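Local coordinates for laccase (Botrytis aclada, PDB 3SQR), which oxidises hydroquinone-type phenols at the expense of molecular oxygen with a set of copper ions, and probably serves in breaking down lignin, at residues I110-N115 with L153-Q158; E117-S122 with S169-Q174; I123-I128 with T165-H170. All blocks are in the same frame, centred on the assembly; numbering follows the deposited sequence.

Interaction 1: residues I110-N115 with L153-Q158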
# COMPACT_ATOMS: atom_id res chain seq x y z
N ILE A 110 11.60 10.11 11.57
CA ILE A 110 11.66 8.68 11.76
C ILE A 110 13.07 8.20 11.43
O ILE A 110 13.46 8.16 10.30
CB ILE A 110 10.67 7.94 10.92
CG1 ILE A 110 9.27 8.58 11.11
CG2 ILE A 110 10.75 6.40 11.23
CD1 ILE A 110 8.24 8.24 10.05
N HIS A 111 13.82 7.90 12.47
CA HIS A 111 15.18 7.39 12.35
C HIS A 111 15.15 5.93 12.05
O HIS A 111 14.73 5.15 12.90
CB HIS A 111 15.98 7.59 13.64
CG HIS A 111 15.87 8.97 14.20
ND1 HIS A 111 16.68 10.01 13.78
CD2 HIS A 111 15.08 9.48 15.17
CE1 HIS A 111 16.36 11.11 14.45
NE2 HIS A 111 15.41 10.81 15.31
N VAL A 112 15.57 5.56 10.83
CA VAL A 112 15.49 4.18 10.38
C VAL A 112 16.89 3.64 10.30
O VAL A 112 17.67 4.04 9.43
CB VAL A 112 14.81 4.01 9.04
CG1 VAL A 112 14.79 2.55 8.64
CG2 VAL A 112 13.31 4.53 9.15
N THR A 113 17.16 2.67 11.16
CA THR A 113 18.47 1.99 11.15
C THR A 113 18.34 0.63 10.57
O THR A 113 17.45 -0.16 10.96
CB THR A 113 19.03 1.88 12.59
OG1 THR A 113 19.16 3.20 13.19
CG2 THR A 113 20.39 1.10 12.57
N ASN A 114 19.16 0.34 9.56
CA ASN A 114 19.16 -0.95 8.93
C ASN A 114 20.02 -1.89 9.72
O ASN A 114 21.23 -1.89 9.57
CB ASN A 114 19.68 -0.92 7.47
CG ASN A 114 19.60 -2.23 6.82
OD1 ASN A 114 19.09 -3.21 7.40
ND2 ASN A 114 20.04 -2.28 5.52
N ASN A 115 19.39 -2.76 10.47
CA ASN A 115 20.11 -3.81 11.20
C ASN A 115 20.04 -5.20 10.58
O ASN A 115 20.27 -6.22 11.27
CB ASN A 115 19.69 -3.81 12.67
CG ASN A 115 20.21 -2.61 13.39
OD1 ASN A 115 21.43 -2.28 13.32
ND2 ASN A 115 19.29 -1.87 14.04
N LEU A 153 19.03 6.26 8.29
CA LEU A 153 18.52 7.36 7.53
C LEU A 153 17.36 7.87 8.30
O LEU A 153 16.50 7.08 8.61
CB LEU A 153 18.03 6.91 6.17
CG LEU A 153 17.44 8.00 5.30
CD1 LEU A 153 18.29 9.33 5.15
CD2 LEU A 153 17.07 7.36 3.94
N THR A 154 17.37 9.18 8.53
CA THR A 154 16.25 9.86 9.23
C THR A 154 15.30 10.46 8.20
O THR A 154 15.60 11.43 7.53
CB THR A 154 16.76 10.91 10.20
OG1 THR A 154 17.63 10.25 11.15
CG2 THR A 154 15.55 11.62 10.95
N TYR A 155 14.10 9.90 8.13
CA TYR A 155 13.08 10.41 7.25
C TYR A 155 12.35 11.52 7.97
O TYR A 155 12.06 11.42 9.15
CB TYR A 155 12.12 9.30 6.87
CG TYR A 155 12.74 8.18 6.02
CD1 TYR A 155 13.48 7.13 6.57
CD2 TYR A 155 12.58 8.17 4.66
CE1 TYR A 155 14.00 6.11 5.81
CE2 TYR A 155 13.07 7.18 3.90
CZ TYR A 155 13.80 6.15 4.43
OH TYR A 155 14.27 5.14 3.61
N LYS A 156 12.14 12.60 7.26
CA LYS A 156 11.40 13.73 7.76
C LYS A 156 10.34 14.16 6.83
O LYS A 156 10.64 14.51 5.68
CB LYS A 156 12.39 14.89 8.03
CG LYS A 156 13.40 14.57 9.14
CD LYS A 156 14.27 15.85 9.43
CE LYS A 156 15.34 15.61 10.51
NZ LYS A 156 15.73 16.94 11.20
N PHE A 157 9.07 14.26 7.30
CA PHE A 157 8.06 14.72 6.47
C PHE A 157 6.91 15.15 7.32
O PHE A 157 6.82 14.74 8.47
CB PHE A 157 7.61 13.70 5.42
CG PHE A 157 7.21 12.38 5.97
CD1 PHE A 157 8.15 11.39 6.14
CD2 PHE A 157 5.90 12.11 6.34
CE1 PHE A 157 7.80 10.13 6.62
CE2 PHE A 157 5.57 10.83 6.84
CZ PHE A 157 6.55 9.84 6.95
N GLN A 158 6.14 16.07 6.78
CA GLN A 158 4.87 16.42 7.36
C GLN A 158 3.77 15.54 6.87
O GLN A 158 3.67 15.21 5.67
CB GLN A 158 4.49 17.89 7.08
CG GLN A 158 3.36 18.41 7.90
CD GLN A 158 3.16 19.89 7.73
OE1 GLN A 158 3.50 20.44 6.67
NE2 GLN A 158 2.58 20.56 8.77

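Interaction 2: residues E117-S122 with S169-Q174. With CU (copper (II) ion), chain E; NAG (2-acetamido-2-deoxy-beta-D-glucopyranose), chain B; NAG (2-acetamido-2-deoxy-beta-D-glucopyranose), chain H.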
# COMPACT_ATOMS: atom_id res chain seq x y z
N GLU A 117 21.89 -7.73 7.98
CA GLU A 117 23.27 -7.88 7.56
C GLU A 117 23.46 -7.90 6.05
O GLU A 117 24.50 -7.44 5.56
CB GLU A 117 23.84 -9.17 8.15
CG GLU A 117 24.09 -9.09 9.65
CD GLU A 117 25.27 -9.97 10.06
OE1 GLU A 117 25.31 -11.17 9.66
OE2 GLU A 117 26.17 -9.42 10.76
N HIS A 118 22.49 -8.43 5.31
CA HIS A 118 22.69 -8.84 3.90
C HIS A 118 21.73 -8.20 2.88
O HIS A 118 21.62 -8.67 1.76
CB HIS A 118 22.64 -10.38 3.78
CG HIS A 118 23.66 -11.07 4.64
ND1 HIS A 118 24.99 -10.71 4.65
CD2 HIS A 118 23.53 -12.08 5.53
CE1 HIS A 118 25.64 -11.47 5.52
NE2 HIS A 118 24.78 -12.31 6.06
N ASN A 119 20.96 -7.19 3.31
CA ASN A 119 20.14 -6.38 2.39
C ASN A 119 20.32 -4.92 2.76
O ASN A 119 20.39 -4.59 3.95
CB ASN A 119 18.61 -6.62 2.53
CG ASN A 119 18.08 -7.91 2.00
OD1 ASN A 119 16.94 -8.19 2.23
ND2 ASN A 119 18.88 -8.70 1.29
N GLY A 120 20.33 -4.04 1.76
CA GLY A 120 19.94 -2.66 1.95
C GLY A 120 18.46 -2.65 2.39
O GLY A 120 17.80 -3.66 2.38
N THR A 121 17.96 -1.46 2.66
CA THR A 121 16.52 -1.31 2.88
C THR A 121 16.18 0.15 2.57
O THR A 121 17.00 1.01 2.46
CB THR A 121 16.12 -1.73 4.27
OG1 THR A 121 14.67 -1.92 4.31
CG2 THR A 121 16.52 -0.68 5.34
N SER A 122 14.89 0.46 2.53
CA SER A 122 14.45 1.76 2.13
C SER A 122 12.98 1.76 2.46
O SER A 122 12.30 0.87 1.99
CB SER A 122 14.54 1.91 0.63
OG SER A 122 14.26 3.24 0.31
N SER A 169 8.85 -1.46 3.71
CA SER A 169 10.03 -1.41 2.83
C SER A 169 9.61 -1.37 1.38
O SER A 169 8.66 -2.03 0.98
CB SER A 169 10.92 -2.62 3.04
OG SER A 169 11.95 -2.60 2.05
N HIS A 170 10.32 -0.55 0.59
CA HIS A 170 10.11 -0.53 -0.82
C HIS A 170 11.39 -1.08 -1.49
O HIS A 170 11.59 -0.93 -2.68
CB HIS A 170 9.79 0.87 -1.29
CG HIS A 170 8.80 0.93 -2.39
ND1 HIS A 170 8.97 0.29 -3.58
CD2 HIS A 170 7.58 1.54 -2.47
CE1 HIS A 170 7.95 0.54 -4.37
NE2 HIS A 170 7.07 1.28 -3.72
N PHE A 171 12.16 -1.85 -0.75
CA PHE A 171 13.40 -2.44 -1.24
C PHE A 171 13.10 -3.90 -1.53
O PHE A 171 12.88 -4.75 -0.63
CB PHE A 171 14.48 -2.30 -0.19
CG PHE A 171 15.79 -2.91 -0.58
CD1 PHE A 171 15.99 -4.26 -0.40
CD2 PHE A 171 16.78 -2.12 -1.06
CE1 PHE A 171 17.21 -4.83 -0.72
CE2 PHE A 171 18.03 -2.66 -1.40
CZ PHE A 171 18.22 -4.03 -1.25
N SER A 172 12.94 -4.17 -2.82
CA SER A 172 12.72 -5.53 -3.27
C SER A 172 11.53 -6.16 -2.50
O SER A 172 10.52 -5.46 -2.28
CB SER A 172 14.06 -6.36 -3.23
OG SER A 172 13.83 -7.71 -3.65
N LEU A 173 11.57 -7.44 -2.15
CA LEU A 173 10.37 -8.12 -1.62
C LEU A 173 10.24 -8.05 -0.12
O LEU A 173 9.44 -8.77 0.45
CB LEU A 173 10.41 -9.61 -2.02
CG LEU A 173 10.43 -9.92 -3.50
CD1 LEU A 173 10.83 -11.43 -3.71
CD2 LEU A 173 9.07 -9.66 -4.09
N GLN A 174 10.99 -7.17 0.52
CA GLN A 174 11.11 -7.23 1.99
C GLN A 174 9.81 -7.13 2.71
O GLN A 174 9.66 -7.72 3.73
CB GLN A 174 12.00 -6.15 2.53
CG GLN A 174 13.47 -6.38 2.19
CD GLN A 174 14.40 -5.26 2.66
OE1 GLN A 174 14.01 -4.12 2.81
NE2 GLN A 174 15.71 -5.59 2.85
CU CU E . 5.23 2.01 -4.29
C1 NAG B . 18.41 -9.94 0.77
C2 NAG B . 18.88 -10.46 -0.57
C3 NAG B . 18.35 -11.81 -1.02
C4 NAG B . 18.62 -12.79 0.09
C5 NAG B . 18.12 -12.22 1.44
C6 NAG B . 18.59 -13.03 2.63
C7 NAG B . 19.56 -8.41 -1.77
C8 NAG B . 19.20 -7.56 -2.96
N2 NAG B . 18.76 -9.47 -1.61
O3 NAG B . 18.99 -12.13 -2.25
O4 NAG B . 17.95 -14.00 -0.10
O5 NAG B . 18.62 -10.94 1.71
O6 NAG B . 17.71 -12.81 3.70
O7 NAG B . 20.53 -8.10 -1.07
C1 NAG H . 18.81 -12.84 8.11
C2 NAG H . 19.80 -12.65 7.00
C3 NAG H . 20.01 -13.96 6.28
C4 NAG H . 20.42 -15.08 7.24
C5 NAG H . 19.39 -15.10 8.35
C6 NAG H . 19.77 -16.18 9.37
C7 NAG H . 19.53 -10.54 5.86
C8 NAG H . 18.75 -9.83 4.80
N2 NAG H . 19.21 -11.76 6.02
O3 NAG H . 20.94 -13.76 5.26
O4 NAG H . 20.39 -16.31 6.54
O5 NAG H . 19.37 -13.83 8.98
O6 NAG H . 20.98 -15.79 9.99
O7 NAG H . 20.38 -9.96 6.51
O HOH W 1 4.50 0.96 -2.64

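Interaction 3: residues I123-I128 with T165-H170. With CU (copper (II) ion), chain F; CU (copper (II) ion), chain E.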
# COMPACT_ATOMS: atom_id res chain seq x y z
N ILE A 123 12.52 2.73 3.24
CA ILE A 123 11.18 2.66 3.81
C ILE A 123 10.32 3.71 3.19
O ILE A 123 10.65 4.90 3.25
CB ILE A 123 11.19 2.86 5.31
CG1 ILE A 123 12.21 1.96 5.97
CG2 ILE A 123 9.73 2.64 5.94
CD1 ILE A 123 12.19 0.49 5.64
N HIS A 124 9.19 3.25 2.64
CA HIS A 124 8.20 4.07 2.00
C HIS A 124 6.96 4.24 2.94
O HIS A 124 6.54 3.35 3.62
CB HIS A 124 7.79 3.48 0.66
CG HIS A 124 6.60 4.13 0.05
ND1 HIS A 124 6.62 5.44 -0.39
CD2 HIS A 124 5.38 3.64 -0.28
CE1 HIS A 124 5.42 5.76 -0.86
NE2 HIS A 124 4.66 4.68 -0.83
N TRP A 125 6.42 5.43 2.89
CA TRP A 125 5.28 5.85 3.74
C TRP A 125 4.12 5.91 2.76
O TRP A 125 4.01 6.84 1.94
CB TRP A 125 5.63 7.19 4.43
CG TRP A 125 7.07 7.19 4.85
CD1 TRP A 125 8.16 7.67 4.12
CD2 TRP A 125 7.62 6.59 6.01
NE1 TRP A 125 9.30 7.38 4.78
CE2 TRP A 125 9.01 6.68 5.91
CE3 TRP A 125 7.06 5.88 7.10
CZ2 TRP A 125 9.84 6.13 6.83
CZ3 TRP A 125 7.90 5.31 8.03
CH2 TRP A 125 9.30 5.46 7.91
N HIS A 126 3.32 4.84 2.76
CA HIS A 126 2.42 4.60 1.66
C HIS A 126 1.36 5.69 1.55
O HIS A 126 0.59 5.94 2.44
CB HIS A 126 1.87 3.17 1.67
CG HIS A 126 1.04 2.89 0.48
ND1 HIS A 126 1.32 1.89 -0.40
CD2 HIS A 126 -0.11 3.46 0.06
CE1 HIS A 126 0.39 1.86 -1.33
NE2 HIS A 126 -0.47 2.84 -1.10
N GLY A 127 1.26 6.24 0.36
CA GLY A 127 0.25 7.21 0.03
C GLY A 127 0.57 8.60 0.56
O GLY A 127 -0.21 9.53 0.34
N ILE A 128 1.71 8.75 1.22
CA ILE A 128 2.08 10.01 1.78
C ILE A 128 2.58 10.88 0.65
O ILE A 128 3.50 10.53 -0.03
CB ILE A 128 3.12 9.88 2.94
CG1 ILE A 128 2.47 9.08 4.11
CG2 ILE A 128 3.50 11.25 3.50
CD1 ILE A 128 1.18 9.71 4.75
N THR A 165 -3.07 4.52 6.66
CA THR A 165 -2.12 3.98 5.72
C THR A 165 -1.14 3.10 6.45
O THR A 165 -1.40 2.63 7.57
CB THR A 165 -1.49 5.07 4.80
OG1 THR A 165 -0.88 4.39 3.70
CG2 THR A 165 -0.47 5.97 5.57
N TRP A 166 -0.02 2.85 5.79
CA TRP A 166 0.95 1.90 6.28
C TRP A 166 2.29 2.36 5.77
O TRP A 166 2.35 3.13 4.84
CB TRP A 166 0.62 0.49 5.84
CG TRP A 166 0.51 0.19 4.36
CD1 TRP A 166 -0.25 0.86 3.41
CD2 TRP A 166 1.10 -0.91 3.67
NE1 TRP A 166 -0.17 0.20 2.20
CE2 TRP A 166 0.68 -0.87 2.32
CE3 TRP A 166 1.96 -1.93 4.05
CZ2 TRP A 166 1.15 -1.78 1.36
CZ3 TRP A 166 2.40 -2.87 3.14
CH2 TRP A 166 2.01 -2.79 1.78
N TYR A 167 3.33 1.89 6.42
CA TYR A 167 4.70 2.14 5.92
C TYR A 167 5.29 0.79 5.66
O TYR A 167 4.98 -0.19 6.35
CB TYR A 167 5.53 2.96 6.91
CG TYR A 167 5.76 2.31 8.24
CD1 TYR A 167 4.82 2.32 9.22
CD2 TYR A 167 6.98 1.71 8.54
CE1 TYR A 167 5.06 1.73 10.48
CE2 TYR A 167 7.22 1.13 9.76
CZ TYR A 167 6.24 1.12 10.73
OH TYR A 167 6.51 0.52 11.91
N HIS A 168 6.22 0.72 4.69
CA HIS A 168 6.76 -0.58 4.39
C HIS A 168 8.04 -0.44 3.65
O HIS A 168 8.28 0.55 3.02
CB HIS A 168 5.81 -1.44 3.58
CG HIS A 168 5.36 -0.84 2.27
ND1 HIS A 168 6.07 -0.97 1.10
CD2 HIS A 168 4.20 -0.21 1.95
CE1 HIS A 168 5.39 -0.39 0.12
NE2 HIS A 168 4.23 0.05 0.60
N SER A 169 8.85 -1.46 3.71
CA SER A 169 10.03 -1.41 2.83
C SER A 169 9.61 -1.37 1.38
O SER A 169 8.66 -2.03 0.98
CB SER A 169 10.92 -2.62 3.04
OG SER A 169 11.95 -2.60 2.05
N HIS A 170 10.32 -0.55 0.59
CA HIS A 170 10.11 -0.53 -0.82
C HIS A 170 11.39 -1.08 -1.49
O HIS A 170 11.59 -0.93 -2.68
CB HIS A 170 9.79 0.87 -1.29
CG HIS A 170 8.80 0.93 -2.39
ND1 HIS A 170 8.97 0.29 -3.58
CD2 HIS A 170 7.58 1.54 -2.47
CE1 HIS A 170 7.95 0.54 -4.37
NE2 HIS A 170 7.07 1.28 -3.72
CU CU F . 2.78 0.59 -0.67
CU CU E . 5.23 2.01 -4.29
O HOH W 1 4.50 0.96 -2.64

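Interaction 1: residues I110-N115 with L153-Q158
Ile110 and Tyr155 face each other across two antiparallel strands, and the backbone does most of the joining. Each residue gives its N-H to the other's carbonyl; Ile110 N to Tyr155 O measures 2.8 Å and is nearly straight. Val112 and Leu153 repeat this reciprocal pairing. Between them His111 and Thr154 make a non-hydrogen-bonded pair, where Thr154 CA-H leans on Ile110 O.

One side-chain hydrogen bond crosses the seam. His111 and Thr154 run side by side off the same face, and ND1 at the imidazole edge meets Thr154 OG1 at 2.8 Å. Thr154 OG1 lies beside its own backbone N (chi1 -58°), which turns the hydroxyl toward the ring. At the other end of the ring NE2 bonds to Glu69, and Trp71 stacks on it, so the imidazole is fixed in rotation.

The opposite face is apolar. Val112 CG2 rests 3.7 Å from Tyr155 CD1, while Leu153 CG sits over a face of the same ring near its rim. Farther along, Ile110 CD1 approaches Phe157 CZ at 3.9 Å. The Tyr155 hydroxyl reaches inward to Gln144 and Ile123 N. This is an edge pairing in a cupredoxin-type beta-sandwich, with one sheet face turned to the core.

Interaction 2: residues E117-S122 with S169-Q174
Asn119 and Gln174 reach for each other from opposite directions, their amide planes 33° apart. Gln174 NE2 donates to Asn119 OD1 at 2.9 Å, with that oxygen in the plane of the Gln174 amide, and also to Gly120 O. At its other end Gln174 OE1 accepts from two hydroxyls: Thr121 OG1, at 2.7 Å, and Ser169 OG, which donates onto a lone pair of OE1 in the carbonyl plane. Four bonds, two at NE2 and two at OE1, fix the rotation of the buried amide. Thr121 OG1 stands opposite its backbone N (chi1 -164°), and its side chain meets Gln174 at about a right angle.

Phe171 lies flat against the backbone at Gly120 and Thr121. Gly120 O sits 3.3 Å above the ring plane, over its centre, and Gly120 CA makes a CH-pi contact on the ring; Trp415 also stacks on Phe171.

Ser169 OG takes the N-H of Phe171, forming an ST turn. Just beside it His170 N donates to Ser122 O at 2.8 Å, almost straight, while the His170 ring leads off to bind copper through NE2, 2.1 Å away, with His468 and His525 as further ligands. At the outer end Asn119 ND2 carries an N-linked N-acetylglucosamine, and another such sugar takes the N-H of His118 through O7. The pairing of loops runs from a glycosylation site to a copper that is probably one of the type 3 pair in the multicopper oxidase trinuclear centre.

Interaction 3: residues I123-I128 with T165-H170
Here two antiparallel strands pair in the buried middle of the chain and present histidines to the copper centre. Strand 123-125 is the outermost of its sheet, beside strand 163-169. His124 and His168 form the hydrogen-bonded pair, in which His124 N to His168 O and His168 N to His124 O are both 2.9 Å, and His126 N continues the seam to Trp166 O. Beyond it Thr165 OG1 lies very close to His126 O, a doubtfully short hydrogen bond, within the type II turn from Trp125 to Ile128.

The histidines come as His-X-His pairs, 124/126 and 168/170, the hallmark of the trinuclear copper centre in multicopper oxidases. His126 ND1 and His168 NE2, from the two segments, both bind one copper at 2.0 Å, and His527 completes its protein ligands. The two rings meet rim to rim. His168 CG occupies the position between its backbone N and carbonyl carbon (chi1 57°), and its ND1 donates almost straight to Ser169 O, which fixes the ring's rotation and leaves NE2 for the metal. His126 NE2 is likewise held by Asp500.

Trp166 stacks offset on the His126 ring, centroids 4.5 Å apart and planes at 23°, with the indole NE1 over the imidazole. His124, the probable type 2 copper ligand, makes two offset edge-to-face pairs, its edge toward the face of His168 and the edge of His170 toward its own face, the latter planes at 76°. Its ND1 bonds to Asp137 O.

On the other side of the sheet the packing is carbon against carbon. Trp125 CE3 presses on Tyr167 CB at 3.3 Å; the six-membered ring and the phenol ring are near parallel but slid apart. Ile123 CG2 touches the edge of that phenol at Tyr167 CD2, 3.9 Å away, and the Tyr167 hydroxyl bonds to Pro98 O.

Overall arrangement
All three contacts are buried, but interaction 3 lies deepest, about 7 Å between its centre and that of the chain, against about 19 Å for interaction 1 and 16 Å for interaction 2. Interactions 1 and 3 pair strands in two different sheets, whose apolar faces meet where Trp125 packs on Ile110, Tyr155 and Phe157. Interaction 2 joins the loops that run on from those strands, sharing Ser169 and His170 with interaction 3. Asn114 ND2 probably bonds to Asn119 O, tying it to interaction 1 as well. The chemistry changes accordingly: backbone pairing in 1, buried amide and hydroxyl bonds with glycan outside in 2, and metal-bound imidazoles in 3.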